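Local coordinates for protein putative arylalkylamine N-Acetyltransferase 7 (Aedes aegypti, PDB 4FD7) that probably transfers an acetyl group to the amine of an arylalkylamine, as a putative insect N-acetyltransferase of the GNAT family, at residues Ile138-Asn149 against Leu175-Thr186. Residues are numbered along the deposited sequence; the frame is centred on the assembly and turned at random.
Sequences IFDRYNVDHYLN and LCRAVGLKLSAT
Leu183 CD1 sits over one face of the Tyr142 ring, 3.9 Å from its centroid and 9° off the normal, in a CH-pi contact; Ile138 O lies in plane at the ring's edge, and the hydroxyl is hydrogen-bonded to Ser234. Ala185 O approaches the Tyr147 ring obliquely, 3.6 Å from Tyr147 CE1, and Ala185 CB packs 3.8 Å from Tyr147 CD1, while the Tyr147 hydroxyl pairs with Tyr232. With CG anti to the backbone N (chi1 -173°), Leu183 extends to helix 138-142, where CD2 is pressed against Ile138 CG2, at 3.4 Å. On the other flank of strand 183-186, Leu148 CD2 packs 3.8 Å from Cys176 SG and meets Leu175, joining strand 146-149 to helix 172-179. Between these clusters the strands, which belong to different sheets with axes inclined at 51°, touch through a single parallel bridge, consistent with the splayed strands of the GNAT fold. Leu148 N donates to Leu183 O in the carbonyl plane at 3.0 Å, whereas Leu148 O takes Ser184 OG at 2.6 Å and Ala185 N from opposite faces of its plane. The buried carbonyl is satisfied by two donors, and Arg172, bonded to Ser184 OG, would probably polarise that hydroxyl.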
loop_
_atom_site.group_PDB
_atom_site.type_symbol
_atom_site.label_atom_id
_atom_site.label_comp_id
_atom_site.label_asym_id
_atom_site.label_seq_id
_atom_site.Cartn_x
_atom_site.Cartn_y
_atom_site.Cartn_z
ATOM N N ILE A 138 10.786 12.249 -4.808
ATOM C CA ILE A 138 9.577 12.935 -4.334
ATOM C C ILE A 138 9.832 14.224 -3.524
ATOM O O ILE A 138 9.187 15.262 -3.767
ATOM C CB ILE A 138 8.685 11.953 -3.532
ATOM C CG1 ILE A 138 8.244 10.780 -4.422
ATOM C CG2 ILE A 138 7.469 12.666 -2.973
ATOM C CD1 ILE A 138 7.312 11.203 -5.586
ATOM N N PHE A 139 10.784 14.179 -2.597
ATOM C CA PHE A 139 10.985 15.303 -1.673
ATOM C C PHE A 139 11.463 16.541 -2.393
ATOM O O PHE A 139 10.921 17.618 -2.197
ATOM C CB PHE A 139 11.982 14.956 -0.563
ATOM C CG PHE A 139 11.567 13.782 0.267
ATOM C CD1 PHE A 139 10.545 13.900 1.203
ATOM C CD2 PHE A 139 12.185 12.552 0.100
ATOM C CE1 PHE A 139 10.159 12.808 1.974
ATOM C CE2 PHE A 139 11.799 11.456 0.871
ATOM C CZ PHE A 139 10.780 11.591 1.799
ATOM N N ASP A 140 12.468 16.385 -3.250
ATOM C CA ASP A 140 12.970 17.526 -4.010
ATOM C C ASP A 140 12.011 17.980 -5.109
ATOM O O ASP A 140 11.884 19.167 -5.367
ATOM C CB ASP A 140 14.342 17.222 -4.604
ATOM C CG ASP A 140 15.439 17.200 -3.554
ATOM O OD1 ASP A 140 15.267 17.829 -2.492
ATOM O OD2 ASP A 140 16.486 16.564 -3.803
ATOM N N ARG A 141 11.344 17.033 -5.761
ATOM C CA ARG A 141 10.405 17.375 -6.823
ATOM C C ARG A 141 9.235 18.201 -6.314
ATOM O O ARG A 141 8.770 19.113 -6.999
ATOM C CB ARG A 141 9.887 16.118 -7.516
ATOM C CG ARG A 141 10.761 15.702 -8.686
ATOM C CD ARG A 141 10.213 14.488 -9.401
ATOM N NE ARG A 141 8.832 14.671 -9.850
ATOM C CZ ARG A 141 7.843 13.832 -9.555
ATOM N NH1 ARG A 141 8.086 12.759 -8.804
ATOM N NH2 ARG A 141 6.608 14.060 -10.001
ATOM N N TYR A 142 8.752 17.877 -5.121
ATOM C CA TYR A 142 7.628 18.629 -4.573
ATOM C C TYR A 142 8.011 19.634 -3.482
ATOM O O TYR A 142 7.146 20.362 -2.985
ATOM C CB TYR A 142 6.577 17.669 -4.029
ATOM C CG TYR A 142 5.780 16.943 -5.087
ATOM C CD1 TYR A 142 6.055 15.625 -5.420
ATOM C CD2 TYR A 142 4.717 17.569 -5.725
ATOM C CE1 TYR A 142 5.286 14.949 -6.373
ATOM C CE2 TYR A 142 3.961 16.910 -6.675
ATOM C CZ TYR A 142 4.241 15.609 -7.001
ATOM O OH TYR A 142 3.456 14.977 -7.956
ATOM N N ASN A 143 9.293 19.675 -3.124
ATOM C CA ASN A 143 9.779 20.535 -2.046
ATOM C C ASN A 143 8.982 20.278 -0.779
ATOM O O ASN A 143 8.397 21.199 -0.190
ATOM C CB ASN A 143 9.698 22.026 -2.424
ATOM C CG ASN A 143 10.487 22.911 -1.472
ATOM O OD1 ASN A 143 11.539 22.513 -0.984
ATOM N ND2 ASN A 143 9.987 24.120 -1.215
ATOM N N VAL A 144 8.904 19.003 -0.405
ATOM C CA VAL A 144 8.286 18.610 0.851
ATOM C C VAL A 144 9.260 17.753 1.646
ATOM O O VAL A 144 10.202 17.182 1.084
ATOM C CB VAL A 144 6.975 17.820 0.636
ATOM C CG1 VAL A 144 5.970 18.669 -0.109
ATOM C CG2 VAL A 144 7.253 16.525 -0.127
ATOM N N ASP A 145 9.018 17.665 2.950
ATOM C CA ASP A 145 9.820 16.842 3.835
ATOM C C ASP A 145 9.128 15.527 4.185
ATOM O O ASP A 145 9.765 14.610 4.697
ATOM C CB ASP A 145 10.150 17.619 5.113
ATOM C CG ASP A 145 11.101 18.769 4.861
ATOM O OD1 ASP A 145 11.920 18.676 3.914
ATOM O OD2 ASP A 145 11.033 19.772 5.611
ATOM N N HIS A 146 7.831 15.432 3.911
ATOM C CA HIS A 146 7.089 14.222 4.249
ATOM C C HIS A 146 6.084 13.843 3.170
ATOM O O HIS A 146 5.584 14.707 2.448
ATOM C CB HIS A 146 6.338 14.395 5.571
ATOM C CG HIS A 146 7.159 14.996 6.667
ATOM N ND1 HIS A 146 8.120 14.285 7.348
ATOM C CD2 HIS A 146 7.152 16.240 7.206
ATOM C CE1 HIS A 146 8.680 15.067 8.257
ATOM N NE2 HIS A 146 8.110 16.254 8.193
ATOM N N TYR A 147 5.781 12.547 3.078
ATOM C CA TYR A 147 4.629 12.087 2.292
ATOM C C TYR A 147 4.061 10.756 2.780
ATOM O O TYR A 147 4.767 9.931 3.327
ATOM C CB TYR A 147 4.942 12.011 0.798
ATOM C CG TYR A 147 5.949 10.958 0.364
ATOM C CD1 TYR A 147 5.566 9.634 0.131
ATOM C CD2 TYR A 147 7.272 11.298 0.137
ATOM C CE1 TYR A 147 6.490 8.684 -0.301
ATOM C CE2 TYR A 147 8.189 10.368 -0.295
ATOM C CZ TYR A 147 7.799 9.066 -0.515
ATOM O OH TYR A 147 8.729 8.142 -0.941
ATOM N N LEU A 148 2.771 10.547 2.557
ATOM C CA LEU A 148 2.116 9.312 2.965
ATOM C C LEU A 148 2.484 8.185 2.000
ATOM O O LEU A 148 2.178 8.260 0.822
ATOM C CB LEU A 148 0.597 9.487 2.969
ATOM C CG LEU A 148 -0.180 8.276 3.486
ATOM C CD1 LEU A 148 0.199 7.971 4.926
ATOM C CD2 LEU A 148 -1.682 8.526 3.358
ATOM N N ASN A 149 3.140 7.155 2.523
ATOM C CA ASN A 149 3.597 6.013 1.745
ATOM C C ASN A 149 2.869 4.765 2.207
ATOM O O ASN A 149 2.120 4.793 3.203
ATOM C CB ASN A 149 5.098 5.840 1.947
ATOM C CG ASN A 149 5.752 4.950 0.893
ATOM O OD1 ASN A 149 5.119 4.481 -0.057
ATOM N ND2 ASN A 149 7.042 4.722 1.064
ATOM N N LEU A 175 -7.630 11.757 4.876
ATOM C CA LEU A 175 -6.663 11.402 5.924
ATOM C C LEU A 175 -5.476 12.367 5.922
ATOM O O LEU A 175 -5.068 12.847 6.981
ATOM C CB LEU A 175 -6.163 9.959 5.759
ATOM C CG LEU A 175 -5.019 9.500 6.677
ATOM C CD1 LEU A 175 -5.396 9.578 8.166
ATOM C CD2 LEU A 175 -4.555 8.093 6.319
ATOM N N CYS A 176 -4.945 12.672 4.740
ATOM C CA CYS A 176 -3.801 13.581 4.644
ATOM C C CYS A 176 -4.190 14.990 5.054
ATOM O O CYS A 176 -3.414 15.699 5.680
ATOM C CB CYS A 176 -3.230 13.623 3.231
ATOM S SG CYS A 176 -2.260 12.189 2.775
ATOM N N ARG A 177 -5.390 15.406 4.676
ATOM C CA ARG A 177 -5.816 16.752 5.019
ATOM C C ARG A 177 -5.901 16.871 6.525
ATOM O O ARG A 177 -5.561 17.910 7.101
ATOM C CB ARG A 177 -7.173 17.076 4.381
ATOM C CG ARG A 177 -7.123 17.216 2.866
ATOM C CD ARG A 177 -8.304 18.036 2.331
ATOM N NE ARG A 177 -8.389 17.963 0.876
ATOM C CZ ARG A 177 -9.509 17.752 0.195
ATOM N NH1 ARG A 177 -10.662 17.596 0.838
ATOM N NH2 ARG A 177 -9.482 17.702 -1.133
ATOM N N ALA A 178 -6.359 15.801 7.159
ATOM C CA ALA A 178 -6.559 15.793 8.601
ATOM C C ALA A 178 -5.250 15.847 9.394
ATOM O O ALA A 178 -5.163 16.544 10.399
ATOM C CB ALA A 178 -7.400 14.594 9.026
ATOM N N VAL A 179 -4.235 15.126 8.931
ATOM C CA VAL A 179 -2.964 15.073 9.648
ATOM C C VAL A 179 -1.930 16.071 9.135
ATOM O O VAL A 179 -0.823 16.139 9.662
ATOM C CB VAL A 179 -2.368 13.670 9.605
ATOM C CG1 VAL A 179 -3.415 12.662 10.068
ATOM C CG2 VAL A 179 -1.901 13.365 8.198
ATOM N N GLY A 180 -2.294 16.836 8.111
ATOM C CA GLY A 180 -1.466 17.922 7.611
ATOM C C GLY A 180 -0.389 17.533 6.612
ATOM O O GLY A 180 0.637 18.204 6.501
ATOM N N LEU A 181 -0.605 16.445 5.883
ATOM C CA LEU A 181 0.327 16.068 4.822
ATOM C C LEU A 181 -0.188 16.583 3.494
ATOM O O LEU A 181 -1.403 16.585 3.258
ATOM C CB LEU A 181 0.491 14.546 4.777
ATOM C CG LEU A 181 1.175 13.871 5.973
ATOM C CD1 LEU A 181 0.893 12.376 5.930
ATOM C CD2 LEU A 181 2.688 14.115 5.970
ATOM N N LYS A 182 0.725 16.998 2.619
ATOM C CA LYS A 182 0.327 17.577 1.329
ATOM C C LYS A 182 0.265 16.537 0.217
ATOM O O LYS A 182 -0.339 16.766 -0.827
ATOM C CB LYS A 182 1.319 18.666 0.900
ATOM C CG LYS A 182 1.572 19.771 1.935
ATOM C CD LYS A 182 2.493 20.828 1.323
ATOM C CE LYS A 182 2.785 21.950 2.303
ATOM N NZ LYS A 182 3.542 23.038 1.622
ATOM N N LEU A 183 0.903 15.394 0.444
ATOM C CA LEU A 183 1.213 14.490 -0.646
ATOM C C LEU A 183 1.211 13.058 -0.193
ATOM O O LEU A 183 1.663 12.753 0.915
ATOM C CB LEU A 183 2.622 14.813 -1.159
ATOM C CG LEU A 183 3.200 14.166 -2.404
ATOM C CD1 LEU A 183 2.450 14.603 -3.661
ATOM C CD2 LEU A 183 4.649 14.568 -2.508
ATOM N N SER A 184 0.706 12.177 -1.052
ATOM C CA SER A 184 0.961 10.745 -0.891
ATOM C C SER A 184 1.709 10.275 -2.129
ATOM O O SER A 184 1.458 10.768 -3.222
ATOM C CB SER A 184 -0.349 9.961 -0.746
ATOM O OG SER A 184 -0.076 8.572 -0.528
ATOM N N ALA A 185 2.645 9.351 -1.966
ATOM C CA ALA A 185 3.282 8.700 -3.117
ATOM C C ALA A 185 3.525 7.251 -2.770
ATOM O O ALA A 185 3.710 6.905 -1.617
ATOM C CB ALA A 185 4.579 9.360 -3.494
ATOM N N THR A 186 3.526 6.399 -3.777
ATOM C CA THR A 186 3.593 4.972 -3.508
ATOM C C THR A 186 4.130 4.267 -4.736
ATOM O O THR A 186 3.993 4.776 -5.856
ATOM C CB THR A 186 2.190 4.447 -3.066
ATOM O OG1 THR A 186 1.958 4.834 -1.705
ATOM C CG2 THR A 186 2.065 2.927 -3.172
HETATM O O HOH W 1 5.942 22.085 1.216
HETATM O O HOH W 2 3.448 15.877 2.458
#